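Local coordinates for protein glucoamylase (Thermoanaerobacterium thermosaccharolyticum, PDB 1LF6) that hydrolyses starch-like glucans as a family 15 glucoamylase, probably releasing beta-D-glucose successively from the non-reducing chain ends, at residues I78-V86 against M210-Q218; F17-E28 against H222-I230. One frame throughout, in Å; residues are numbered along the deposited sequence.

Both contacts lie in the N-terminal beta-sandwich part of this two-part enzyme, about 20 Å apart between centres and away from the probable catalytic and substrate-binding residues. Contact 1 sets the end of strand 70-80 and its following turn against helix 209-216; contact 2 ties the loop after strand 14-16 to strand 225-228, the next regular element after that helix, so contact 1 is nested in the chain loop closed by contact 2. Each is only partly buried. In contact 1 an apolar patch with buried Ile78 and Leu213 shares the contact with Lys217, whose long chain ends in one hydrogen bond, whereas contact 2, richer in exposed residues, relies on backbone bonds, a buried carboxylate and bridging waters.

Contact 1 of 2, residues I78-V86 against M210-Q218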
ATOM      1  N   ILE A  78      11.491 -21.585 -12.297  1.00 32.12           N
ATOM      2  CA  ILE A  78      11.223 -21.977 -13.673  1.00 34.64           C
ATOM      3  C   ILE A  78      11.509 -23.471 -13.741  1.00 35.36           C
ATOM      4  O   ILE A  78      12.564 -23.926 -13.293  1.00 35.17           O
ATOM      5  CB  ILE A  78      12.145 -21.251 -14.680  1.00 35.07           C
ATOM      6  CG1 ILE A  78      12.051 -19.737 -14.481  1.00 34.88           C
ATOM      7  CG2 ILE A  78      11.739 -21.618 -16.104  1.00 34.11           C
ATOM      8  CD1 ILE A  78      10.647 -19.179 -14.652  1.00 35.58           C
ATOM      9  N   VAL A  79      10.567 -24.233 -14.285  1.00 35.99           N
ATOM     10  CA  VAL A  79      10.740 -25.677 -14.385  1.00 38.76           C
ATOM     11  C   VAL A  79      10.651 -26.161 -15.824  1.00 39.43           C
ATOM     12  O   VAL A  79       9.924 -25.595 -16.638  1.00 39.42           O
ATOM     13  CB  VAL A  79       9.685 -26.429 -13.536  1.00 39.98           C
ATOM     14  CG1 VAL A  79       8.305 -25.905 -13.850  1.00 41.23           C
ATOM     15  CG2 VAL A  79       9.746 -27.923 -13.818  1.00 39.55           C
ATOM     16  N   THR A  80      11.410 -27.208 -16.128  1.00 39.29           N
ATOM     17  CA  THR A  80      11.420 -27.784 -17.461  1.00 40.70           C
ATOM     18  C   THR A  80      11.722 -29.275 -17.374  1.00 41.09           C
ATOM     19  O   THR A  80      12.116 -29.777 -16.321  1.00 39.13           O
ATOM     20  CB  THR A  80      12.489 -27.114 -18.349  1.00 40.73           C
ATOM     21  OG1 THR A  80      12.367 -27.604 -19.690  1.00 43.38           O
ATOM     22  CG2 THR A  80      13.886 -27.424 -17.832  1.00 39.19           C
ATOM     23  N   ASP A  81      11.528 -29.976 -18.486  1.00 42.34           N
ATOM     24  CA  ASP A  81      11.799 -31.406 -18.548  1.00 43.47           C
ATOM     25  C   ASP A  81      13.140 -31.614 -19.245  1.00 44.27           C
ATOM     26  O   ASP A  81      13.595 -32.745 -19.423  1.00 44.35           O
ATOM     27  CB  ASP A  81      10.695 -32.120 -19.328  1.00 42.18           C
ATOM     28  CG  ASP A  81      10.565 -31.612 -20.756  1.00 42.97           C
ATOM     29  OD1 ASP A  81       9.717 -32.146 -21.502  1.00 41.82           O
ATOM     30  OD2 ASP A  81      11.310 -30.680 -21.131  1.00 40.96           O
ATOM     31  N   GLY A  82      13.764 -30.504 -19.632  1.00 45.95           N
ATOM     32  CA  GLY A  82      15.044 -30.556 -20.318  1.00 47.38           C
ATOM     33  C   GLY A  82      14.887 -31.019 -21.755  1.00 48.81           C
ATOM     34  O   GLY A  82      15.872 -31.246 -22.457  1.00 48.28           O
ATOM     35  N   LYS A  83      13.638 -31.145 -22.195  1.00 49.92           N
ATOM     36  CA  LYS A  83      13.346 -31.607 -23.544  1.00 51.41           C
ATOM     37  C   LYS A  83      12.471 -30.658 -24.354  1.00 51.67           C
ATOM     38  O   LYS A  83      12.860 -30.225 -25.436  1.00 52.47           O
ATOM     39  CB  LYS A  83      12.668 -32.976 -23.487  1.00 52.10           C
ATOM     40  CG  LYS A  83      13.452 -34.028 -22.726  1.00 53.45           C
ATOM     41  CD  LYS A  83      12.680 -35.334 -22.653  1.00 53.40           C
ATOM     42  CE  LYS A  83      13.427 -36.365 -21.833  1.00 53.95           C
ATOM     43  NZ  LYS A  83      12.654 -37.629 -21.730  1.00 54.59           N
ATOM     44  N   SER A  84      11.291 -30.337 -23.835  1.00 52.16           N
ATOM     45  CA  SER A  84      10.379 -29.459 -24.558  1.00 53.05           C
ATOM     46  C   SER A  84       9.787 -28.279 -23.785  1.00 53.61           C
ATOM     47  O   SER A  84      10.216 -27.140 -23.964  1.00 55.55           O
ATOM     48  CB  SER A  84       9.244 -30.291 -25.161  1.00 53.32           C
ATOM     49  OG  SER A  84       8.638 -31.111 -24.175  1.00 52.77           O
ATOM     50  N   PHE A  85       8.803 -28.545 -22.930  1.00 53.69           N
ATOM     51  CA  PHE A  85       8.143 -27.479 -22.174  1.00 52.90           C
ATOM     52  C   PHE A  85       9.014 -26.730 -21.162  1.00 51.84           C
ATOM     53  O   PHE A  85       9.953 -27.284 -20.586  1.00 52.03           O
ATOM     54  CB  PHE A  85       6.894 -28.032 -21.473  1.00 53.99           C
ATOM     55  CG  PHE A  85       7.193 -28.967 -20.335  1.00 54.81           C
ATOM     56  CD1 PHE A  85       7.555 -28.474 -19.084  1.00 54.65           C
ATOM     57  CD2 PHE A  85       7.105 -30.343 -20.511  1.00 55.29           C
ATOM     58  CE1 PHE A  85       7.823 -29.333 -18.028  1.00 54.57           C
ATOM     59  CE2 PHE A  85       7.371 -31.212 -19.460  1.00 56.09           C
ATOM     60  CZ  PHE A  85       7.730 -30.705 -18.217  1.00 55.49           C
ATOM     61  N   VAL A  86       8.680 -25.456 -20.963  1.00 50.24           N
ATOM     62  CA  VAL A  86       9.384 -24.579 -20.030  1.00 48.11           C
ATOM     63  C   VAL A  86       8.377 -23.624 -19.383  1.00 46.06           C
ATOM     64  O   VAL A  86       8.160 -22.520 -19.880  1.00 46.17           O
ATOM     65  CB  VAL A  86      10.458 -23.732 -20.754  1.00 47.97           C
ATOM     66  CG1 VAL A  86      11.162 -22.821 -19.763  1.00 48.01           C
ATOM     67  CG2 VAL A  86      11.462 -24.637 -21.442  1.00 49.97           C
ATOM     68  N   MET A 210      16.136 -17.300 -18.200  1.00 40.87           N
ATOM     69  CA  MET A 210      14.857 -17.544 -18.871  1.00 42.21           C
ATOM     70  C   MET A 210      15.031 -17.741 -20.375  1.00 42.63           C
ATOM     71  O   MET A 210      14.432 -18.641 -20.961  1.00 43.22           O
ATOM     72  CB  MET A 210      13.897 -16.375 -18.615  1.00 44.03           C
ATOM     73  CG  MET A 210      12.490 -16.568 -19.171  1.00 47.55           C
ATOM     74  SD  MET A 210      11.539 -17.842 -18.307  1.00 52.13           S
ATOM     75  CE  MET A 210      11.664 -19.201 -19.439  1.00 49.73           C
ATOM     76  N   THR A 211      15.848 -16.898 -20.999  1.00 42.42           N
ATOM     77  CA  THR A 211      16.077 -16.995 -22.436  1.00 43.31           C
ATOM     78  C   THR A 211      16.866 -18.258 -22.768  1.00 43.27           C
ATOM     79  O   THR A 211      16.609 -18.922 -23.774  1.00 42.50           O
ATOM     80  CB  THR A 211      16.863 -15.773 -22.970  1.00 43.80           C
ATOM     81  OG1 THR A 211      16.176 -14.565 -22.620  1.00 45.11           O
ATOM     82  CG2 THR A 211      16.995 -15.850 -24.489  1.00 42.70           C
ATOM     83  N   ASP A 212      17.829 -18.583 -21.915  1.00 43.42           N
ATOM     84  CA  ASP A 212      18.665 -19.758 -22.112  1.00 43.60           C
ATOM     85  C   ASP A 212      17.816 -21.023 -22.165  1.00 43.60           C
ATOM     86  O   ASP A 212      18.083 -21.920 -22.964  1.00 42.86           O
ATOM     87  CB  ASP A 212      19.691 -19.864 -20.979  1.00 44.28           C
ATOM     88  CG  ASP A 212      20.794 -20.865 -21.275  1.00 45.14           C
ATOM     89  OD1 ASP A 212      21.673 -21.053 -20.406  1.00 43.58           O
ATOM     90  OD2 ASP A 212      20.788 -21.458 -22.374  1.00 46.09           O
ATOM     91  N   LEU A 213      16.787 -21.080 -21.318  1.00 44.01           N
ATOM     92  CA  LEU A 213      15.891 -22.231 -21.251  1.00 44.25           C
ATOM     93  C   LEU A 213      14.915 -22.289 -22.421  1.00 45.10           C
ATOM     94  O   LEU A 213      14.542 -23.369 -22.872  1.00 45.45           O
ATOM     95  CB  LEU A 213      15.098 -22.220 -19.939  1.00 42.73           C
ATOM     96  CG  LEU A 213      15.864 -22.320 -18.616  1.00 42.08           C
ATOM     97  CD1 LEU A 213      14.873 -22.312 -17.466  1.00 42.07           C
ATOM     98  CD2 LEU A 213      16.700 -23.588 -18.576  1.00 40.11           C
ATOM     99  N   ASP A 214      14.489 -21.130 -22.907  1.00 46.23           N
ATOM    100  CA  ASP A 214      13.558 -21.088 -24.030  1.00 48.03           C
ATOM    101  C   ASP A 214      14.188 -21.678 -25.287  1.00 49.55           C
ATOM    102  O   ASP A 214      13.487 -22.152 -26.183  1.00 49.85           O
ATOM    103  CB  ASP A 214      13.134 -19.643 -24.304  1.00 48.03           C
ATOM    104  CG  ASP A 214      12.204 -19.103 -23.243  1.00 48.26           C
ATOM    105  OD1 ASP A 214      11.958 -17.878 -23.231  1.00 49.31           O
ATOM    106  OD2 ASP A 214      11.710 -19.905 -22.426  1.00 48.60           O
ATOM    107  N   GLU A 215      15.517 -21.651 -25.336  1.00 51.09           N
ATOM    108  CA  GLU A 215      16.263 -22.155 -26.481  1.00 52.58           C
ATOM    109  C   GLU A 215      16.869 -23.533 -26.247  1.00 52.81           C
ATOM    110  O   GLU A 215      16.884 -24.370 -27.149  1.00 53.28           O
ATOM    111  CB  GLU A 215      17.380 -21.172 -26.841  1.00 54.38           C
ATOM    112  CG  GLU A 215      18.275 -21.636 -27.982  1.00 56.76           C
ATOM    113  CD  GLU A 215      19.496 -20.751 -28.167  1.00 58.32           C
ATOM    114  OE1 GLU A 215      20.273 -21.001 -29.115  1.00 59.58           O
ATOM    115  OE2 GLU A 215      19.681 -19.807 -27.367  1.00 59.16           O
ATOM    116  N   ASN A 216      17.371 -23.766 -25.039  1.00 52.83           N
ATOM    117  CA  ASN A 216      18.001 -25.040 -24.704  1.00 52.98           C
ATOM    118  C   ASN A 216      17.208 -25.856 -23.685  1.00 52.97           C
ATOM    119  O   ASN A 216      17.378 -27.073 -23.586  1.00 52.94           O
ATOM    120  CB  ASN A 216      19.410 -24.786 -24.163  1.00 53.16           C
ATOM    121  CG  ASN A 216      20.246 -23.943 -25.099  1.00 53.57           C
ATOM    122  OD1 ASN A 216      20.514 -24.337 -26.235  1.00 54.35           O
ATOM    123  ND2 ASN A 216      20.659 -22.770 -24.632  1.00 53.91           N
ATOM    124  N   LYS A 217      16.348 -25.184 -22.929  1.00 52.20           N
ATOM    125  CA  LYS A 217      15.540 -25.852 -21.917  1.00 51.63           C
ATOM    126  C   LYS A 217      16.468 -26.478 -20.885  1.00 50.80           C
ATOM    127  O   LYS A 217      16.165 -27.507 -20.284  1.00 50.57           O
ATOM    128  CB  LYS A 217      14.656 -26.904 -22.584  1.00 51.42           C
ATOM    129  CG  LYS A 217      13.888 -26.323 -23.753  1.00 51.83           C
ATOM    130  CD  LYS A 217      13.103 -27.365 -24.512  1.00 52.40           C
ATOM    131  CE  LYS A 217      12.566 -26.773 -25.806  1.00 53.81           C
ATOM    132  NZ  LYS A 217      11.794 -25.522 -25.566  1.00 52.87           N
ATOM    133  N   GLN A 218      17.607 -25.824 -20.699  1.00 51.48           N
ATOM    134  CA  GLN A 218      18.631 -26.237 -19.747  1.00 51.92           C
ATOM    135  C   GLN A 218      19.721 -25.170 -19.769  1.00 51.16           C
ATOM    136  O   GLN A 218      19.943 -24.528 -20.796  1.00 50.67           O
ATOM    137  CB  GLN A 218      19.215 -27.599 -20.140  1.00 53.39           C
ATOM    138  CG  GLN A 218      19.835 -27.649 -21.532  1.00 55.37           C
ATOM    139  CD  GLN A 218      20.433 -29.010 -21.858  1.00 56.77           C
ATOM    140  OE1 GLN A 218      20.921 -29.238 -22.967  1.00 56.67           O
ATOM    141  NE2 GLN A 218      20.395 -29.922 -20.890  1.00 55.87           N
TER
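Val86 slots its two methyls into the hollow formed by Met210, Leu213 and Lys217: CG1, anti to the backbone N (chi1 179°), meets the Met210 CE methyl at 3.7 Å, while CG2 lies 3.8 Å from Lys217 CG. Met210 bends at chi2 and chi3, which swings its thioether back over strand 70-80 until SD rests 4.0 Å from Ile78 CD1. Leu213 presses CD1 onto Ile78 CG2 at 3.5 Å, a tight fit, and also touches Tyr152 of strand 150-157. Beyond this patch Thr80 CG2 and Gly82 CA both approach Lys217 O, the latter as a nearly straight CA-H...O contact of 3.2 Å. Lys217, the residue with positive phi after helix 209-216, crosses Thr80 at about a right angle and runs alongside the Lys83 and Ser84 carbonyls, and a final bend at chi4 brings NZ to Ser84 O at 2.8 Å, in the carbonyl plane. The turn is shaped by an ST turn at Thr80, whose OG1 also donates to Phe85 O, and an Asx turn at Asp81. Apolar filling thus holds the helix to the end of strand 70-80, while one bond, from ammonium to backbone carbonyl, fixes the turn to the residue after the helix.

Contact 2 of 2, residues F17-E28 against H222-I230; sequences FNNISAVNGPGE and HYDSARGNI
Ile20 O accepts from Asp224 N in a nearly straight bond of 2.9 Å, Ala22 N donates to Ser225 O, and farther along Asn229 N reaches Pro26 O, so an irregular loop is tied at intervals to strand 225-228 and the residues flanking it. Asp224, buried, turns its carboxylate back onto that loop, with CG between its own backbone N and carbonyl carbon (chi1 63°). Asp224 OD1 takes Asn19 N at 2.8 Å on its syn lone pair and a water that also bridges to Asn19 OD1; its OD2 receives Ile20 N from above the carboxylate plane, at 3.2 Å. Phe17 CD2, at the ring edge, lies 3.4 Å from Asp224 OD1. Were Asp224 replaced by an alanine, the amides of Asn19 and Ile20 would probably lose their acceptor and the bridging water its anchor, so that this bend of the loop could shift. Strand 225-228 pairs antiparallel with strand 166-173 in the larger sheet of the beta-sandwich, and the loop lies against it on the way from strand 14-16 to strand 39-42. Tyr223 offers a ring face to the loop: Ala22 CA sits 3.6 Å from the ring centroid in a CH-pi contact, while Ile20 CG2 touches the edge near CD1. Ala22 CB also packs on Ala226 CB at 3.6 Å, with Tyr203 of strand 198-203 against both alanines. A cis peptide precedes Pro26, whose CB lies against Arg227 O.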
ATOM      1  N   PHE A  17      35.554 -14.228  -7.761  1.00 49.29           N
ATOM      2  CA  PHE A  17      36.178 -14.699  -8.990  1.00 48.78           C
ATOM      3  C   PHE A  17      35.416 -14.231 -10.224  1.00 48.69           C
ATOM      4  O   PHE A  17      34.184 -14.237 -10.244  1.00 49.83           O
ATOM      5  CB  PHE A  17      36.244 -16.227  -8.993  1.00 49.01           C
ATOM      6  CG  PHE A  17      34.934 -16.888  -8.672  1.00 49.60           C
ATOM      7  CD1 PHE A  17      34.558 -17.113  -7.352  1.00 50.04           C
ATOM      8  CD2 PHE A  17      34.064 -17.268  -9.688  1.00 49.08           C
ATOM      9  CE1 PHE A  17      33.337 -17.708  -7.047  1.00 49.06           C
ATOM     10  CE2 PHE A  17      32.839 -17.863  -9.394  1.00 49.42           C
ATOM     11  CZ  PHE A  17      32.476 -18.084  -8.071  1.00 48.87           C
ATOM     12  N   ASN A  18      36.158 -13.822 -11.248  1.00 47.02           N
ATOM     13  CA  ASN A  18      35.555 -13.367 -12.494  1.00 45.65           C
ATOM     14  C   ASN A  18      36.094 -14.229 -13.629  1.00 43.88           C
ATOM     15  O   ASN A  18      36.950 -13.810 -14.410  1.00 42.68           O
ATOM     16  CB  ASN A  18      35.872 -11.886 -12.735  1.00 46.67           C
ATOM     17  CG  ASN A  18      35.202 -11.344 -13.982  1.00 47.40           C
ATOM     18  OD1 ASN A  18      34.084 -11.737 -14.319  1.00 47.68           O
ATOM     19  ND2 ASN A  18      35.876 -10.428 -14.668  1.00 48.67           N
ATOM     20  N   ASN A  19      35.573 -15.447 -13.702  1.00 41.04           N
ATOM     21  CA  ASN A  19      35.987 -16.412 -14.705  1.00 39.94           C
ATOM     22  C   ASN A  19      35.393 -16.140 -16.083  1.00 39.85           C
ATOM     23  O   ASN A  19      36.092 -16.236 -17.093  1.00 39.61           O
ATOM     24  CB  ASN A  19      35.605 -17.818 -14.237  1.00 37.74           C
ATOM     25  CG  ASN A  19      36.263 -18.189 -12.915  1.00 36.38           C
ATOM     26  OD1 ASN A  19      35.613 -18.730 -12.018  1.00 36.44           O
ATOM     27  ND2 ASN A  19      37.557 -17.904 -12.792  1.00 30.77           N
ATOM     28  N   ILE A  20      34.108 -15.802 -16.122  1.00 38.30           N
ATOM     29  CA  ILE A  20      33.430 -15.537 -17.385  1.00 38.60           C
ATOM     30  C   ILE A  20      32.379 -14.432 -17.232  1.00 38.97           C
ATOM     31  O   ILE A  20      31.443 -14.555 -16.443  1.00 38.58           O
ATOM     32  CB  ILE A  20      32.728 -16.811 -17.902  1.00 38.74           C
ATOM     33  CG1 ILE A  20      33.683 -18.005 -17.807  1.00 40.05           C
ATOM     34  CG2 ILE A  20      32.290 -16.618 -19.350  1.00 37.10           C
ATOM     35  CD1 ILE A  20      32.982 -19.325 -17.557  1.00 39.47           C
ATOM     36  N   SER A  21      32.537 -13.355 -17.993  1.00 38.21           N
ATOM     37  CA  SER A  21      31.595 -12.247 -17.933  1.00 37.46           C
ATOM     38  C   SER A  21      30.505 -12.416 -18.980  1.00 36.41           C
ATOM     39  O   SER A  21      30.746 -12.963 -20.057  1.00 35.55           O
ATOM     40  CB  SER A  21      32.320 -10.921 -18.159  1.00 36.26           C
ATOM     41  OG  SER A  21      33.318 -10.720 -17.181  1.00 37.94           O
ATOM     42  N   ALA A  22      29.302 -11.955 -18.654  1.00 36.64           N
ATOM     43  CA  ALA A  22      28.178 -12.039 -19.578  1.00 37.07           C
ATOM     44  C   ALA A  22      28.499 -11.165 -20.791  1.00 37.46           C
ATOM     45  O   ALA A  22      29.284 -10.219 -20.691  1.00 36.53           O
ATOM     46  CB  ALA A  22      26.904 -11.555 -18.893  1.00 37.46           C
ATOM     47  N   VAL A  23      27.891 -11.477 -21.931  1.00 37.08           N
ATOM     48  CA  VAL A  23      28.144 -10.725 -23.152  1.00 38.21           C
ATOM     49  C   VAL A  23      26.901 -10.062 -23.738  1.00 38.45           C
ATOM     50  O   VAL A  23      25.773 -10.453 -23.444  1.00 38.50           O
ATOM     51  CB  VAL A  23      28.756 -11.636 -24.240  1.00 38.49           C
ATOM     52  CG1 VAL A  23      30.117 -12.139 -23.794  1.00 40.14           C
ATOM     53  CG2 VAL A  23      27.827 -12.807 -24.510  1.00 39.58           C
ATOM     54  N   ASN A  24      27.129  -9.054 -24.576  1.00 38.32           N
ATOM     55  CA  ASN A  24      26.056  -8.326 -25.249  1.00 38.44           C
ATOM     56  C   ASN A  24      25.073  -7.647 -24.300  1.00 37.32           C
ATOM     57  O   ASN A  24      23.860  -7.765 -24.468  1.00 35.40           O
ATOM     58  CB  ASN A  24      25.291  -9.268 -26.183  1.00 39.83           C
ATOM     59  CG  ASN A  24      26.200  -9.962 -27.175  1.00 43.22           C
ATOM     60  OD1 ASN A  24      26.952  -9.311 -27.910  1.00 44.48           O
ATOM     61  ND2 ASN A  24      26.134 -11.288 -27.211  1.00 45.13           N
ATOM     62  N   GLY A  25      25.602  -6.939 -23.310  1.00 36.29           N
ATOM     63  CA  GLY A  25      24.748  -6.239 -22.371  1.00 36.28           C
ATOM     64  C   GLY A  25      24.268  -4.939 -22.983  1.00 35.93           C
ATOM     65  O   GLY A  25      24.480  -4.709 -24.172  1.00 36.57           O
ATOM     66  N   PRO A  26      23.619  -4.060 -22.203  1.00 35.67           N
ATOM     67  CA  PRO A  26      23.315  -4.222 -20.778  1.00 34.84           C
ATOM     68  C   PRO A  26      21.972  -4.920 -20.561  1.00 33.54           C
ATOM     69  O   PRO A  26      21.486  -5.016 -19.438  1.00 33.15           O
ATOM     70  CB  PRO A  26      23.295  -2.785 -20.285  1.00 34.90           C
ATOM     71  CG  PRO A  26      22.608  -2.092 -21.422  1.00 33.82           C
ATOM     72  CD  PRO A  26      23.284  -2.695 -22.651  1.00 35.18           C
ATOM     73  N   GLY A  27      21.381  -5.405 -21.646  1.00 32.98           N
ATOM     74  CA  GLY A  27      20.101  -6.072 -21.547  1.00 32.43           C
ATOM     75  C   GLY A  27      18.966  -5.100 -21.809  1.00 34.00           C
ATOM     76  O   GLY A  27      19.160  -3.884 -21.801  1.00 31.53           O
ATOM     77  N   GLU A  28      17.775  -5.642 -22.029  1.00 35.74           N
ATOM     78  CA  GLU A  28      16.595  -4.837 -22.300  1.00 37.88           C
ATOM     79  C   GLU A  28      16.004  -4.279 -21.002  1.00 38.99           C
ATOM     80  O   GLU A  28      16.302  -4.776 -19.916  1.00 38.29           O
ATOM     81  CB  GLU A  28      15.562  -5.691 -23.029  1.00 40.97           C
ATOM     82  CG  GLU A  28      14.457  -4.906 -23.692  1.00 45.36           C
ATOM     83  CD  GLU A  28      13.582  -5.789 -24.551  1.00 47.91           C
ATOM     84  OE1 GLU A  28      14.132  -6.517 -25.407  1.00 48.08           O
ATOM     85  OE2 GLU A  28      12.346  -5.757 -24.371  1.00 50.23           O
ATOM     86  N   HIS A 222      27.056 -19.972 -18.040  1.00 44.50           N
ATOM     87  CA  HIS A 222      27.335 -19.937 -16.613  1.00 43.59           C
ATOM     88  C   HIS A 222      28.157 -18.707 -16.260  1.00 41.69           C
ATOM     89  O   HIS A 222      29.197 -18.799 -15.604  1.00 41.86           O
ATOM     90  CB  HIS A 222      28.075 -21.209 -16.192  1.00 46.68           C
ATOM     91  CG  HIS A 222      27.227 -22.443 -16.253  1.00 49.26           C
ATOM     92  ND1 HIS A 222      26.188 -22.675 -15.378  1.00 50.84           N
ATOM     93  CD2 HIS A 222      27.240 -23.494 -17.107  1.00 49.90           C
ATOM     94  CE1 HIS A 222      25.597 -23.815 -15.689  1.00 51.09           C
ATOM     95  NE2 HIS A 222      26.217 -24.332 -16.735  1.00 51.39           N
ATOM     96  N   TYR A 223      27.672 -17.549 -16.693  1.00 38.87           N
ATOM     97  CA  TYR A 223      28.351 -16.285 -16.440  1.00 36.18           C
ATOM     98  C   TYR A 223      28.389 -15.982 -14.950  1.00 36.12           C
ATOM     99  O   TYR A 223      27.454 -16.306 -14.220  1.00 36.53           O
ATOM    100  CB  TYR A 223      27.628 -15.157 -17.171  1.00 34.59           C
ATOM    101  CG  TYR A 223      27.469 -15.385 -18.656  1.00 33.10           C
ATOM    102  CD1 TYR A 223      28.580 -15.612 -19.470  1.00 34.27           C
ATOM    103  CD2 TYR A 223      26.212 -15.336 -19.255  1.00 33.08           C
ATOM    104  CE1 TYR A 223      28.440 -15.777 -20.844  1.00 33.68           C
ATOM    105  CE2 TYR A 223      26.062 -15.499 -20.625  1.00 32.50           C
ATOM    106  CZ  TYR A 223      27.179 -15.716 -21.415  1.00 33.91           C
ATOM    107  OH  TYR A 223      27.035 -15.856 -22.777  1.00 36.73           O
ATOM    108  N   ASP A 224      29.472 -15.358 -14.498  1.00 35.20           N
ATOM    109  CA  ASP A 224      29.603 -15.013 -13.089  1.00 36.40           C
ATOM    110  C   ASP A 224      29.822 -13.518 -12.909  1.00 36.46           C
ATOM    111  O   ASP A 224      30.273 -13.067 -11.855  1.00 36.55           O
ATOM    112  CB  ASP A 224      30.753 -15.804 -12.443  1.00 35.88           C
ATOM    113  CG  ASP A 224      32.116 -15.489 -13.053  1.00 36.63           C
ATOM    114  OD1 ASP A 224      33.086 -16.205 -12.722  1.00 34.94           O
ATOM    115  OD2 ASP A 224      32.230 -14.533 -13.851  1.00 35.65           O
ATOM    116  N   SER A 225      29.482 -12.752 -13.941  1.00 36.99           N
ATOM    117  CA  SER A 225      29.644 -11.303 -13.911  1.00 36.48           C
ATOM    118  C   SER A 225      28.790 -10.628 -14.984  1.00 36.82           C
ATOM    119  O   SER A 225      28.671 -11.128 -16.102  1.00 36.69           O
ATOM    120  CB  SER A 225      31.120 -10.946 -14.122  1.00 36.91           C
ATOM    121  OG  SER A 225      31.319  -9.546 -14.162  1.00 36.92           O
ATOM    122  N   ALA A 226      28.193  -9.491 -14.632  1.00 36.80           N
ATOM    123  CA  ALA A 226      27.350  -8.737 -15.558  1.00 35.50           C
ATOM    124  C   ALA A 226      26.900  -7.428 -14.913  1.00 35.41           C
ATOM    125  O   ALA A 226      26.894  -7.307 -13.684  1.00 35.14           O
ATOM    126  CB  ALA A 226      26.134  -9.569 -15.960  1.00 34.01           C
ATOM    127  N   ARG A 227      26.537  -6.447 -15.739  1.00 34.88           N
ATOM    128  CA  ARG A 227      26.075  -5.158 -15.230  1.00 33.50           C
ATOM    129  C   ARG A 227      25.058  -4.511 -16.160  1.00 32.91           C
ATOM    130  O   ARG A 227      25.346  -4.245 -17.326  1.00 33.48           O
ATOM    131  CB  ARG A 227      27.250  -4.201 -15.003  1.00 33.04           C
ATOM    132  CG  ARG A 227      26.828  -2.878 -14.384  1.00 34.32           C
ATOM    133  CD  ARG A 227      27.995  -2.125 -13.790  1.00 35.67           C
ATOM    134  NE  ARG A 227      28.975  -1.753 -14.799  1.00 37.68           N
ATOM    135  CZ  ARG A 227      30.122  -1.141 -14.530  1.00 37.73           C
ATOM    136  NH1 ARG A 227      30.428  -0.832 -13.277  1.00 38.94           N
ATOM    137  NH2 ARG A 227      30.961  -0.837 -15.512  1.00 38.90           N
ATOM    138  N   GLY A 228      23.869  -4.261 -15.621  1.00 31.52           N
ATOM    139  CA  GLY A 228      22.790  -3.655 -16.382  1.00 30.28           C
ATOM    140  C   GLY A 228      21.489  -4.275 -15.908  1.00 29.58           C
ATOM    141  O   GLY A 228      21.309  -4.487 -14.704  1.00 27.75           O
ATOM    142  N   ASN A 229      20.574  -4.545 -16.834  1.00 29.15           N
ATOM    143  CA  ASN A 229      19.317  -5.192 -16.476  1.00 29.68           C
ATOM    144  C   ASN A 229      19.633  -6.681 -16.468  1.00 29.46           C
ATOM    145  O   ASN A 229      19.525  -7.363 -17.484  1.00 30.15           O
ATOM    146  CB  ASN A 229      18.217  -4.887 -17.495  1.00 30.26           C
ATOM    147  CG  ASN A 229      17.503  -3.577 -17.206  1.00 32.58           C
ATOM    148  OD1 ASN A 229      17.994  -2.501 -17.532  1.00 31.27           O
ATOM    149  ND2 ASN A 229      16.341  -3.668 -16.568  1.00 34.83           N
ATOM    150  N   ILE A 230      20.035  -7.174 -15.306  1.00 28.54           N
ATOM    151  CA  ILE A 230      20.432  -8.563 -15.173  1.00 28.84           C
ATOM    152  C   ILE A 230      19.438  -9.473 -14.464  1.00 29.57           C
ATOM    153  O   ILE A 230      18.477  -9.021 -13.847  1.00 28.52           O
ATOM    154  CB  ILE A 230      21.768  -8.654 -14.430  1.00 27.35           C
ATOM    155  CG1 ILE A 230      21.599  -8.147 -12.998  1.00 28.58           C
ATOM    156  CG2 ILE A 230      22.814  -7.812 -15.152  1.00 27.43           C
ATOM    157  CD1 ILE A 230      22.845  -8.273 -12.140  1.00 29.87           C
TER
HETATM  158  O   HOH W   1      32.149 -12.703 -10.030  1.00 35.37           O
HETATM  159  O   HOH W   2      32.567 -18.676 -12.339  1.00 36.08           O
HETATM  160  O   HOH W   3      29.439  -8.668 -18.140  1.00 35.24           O
HETATM  161  O   HOH W   4      19.724  -2.261 -19.382  1.00 37.47           O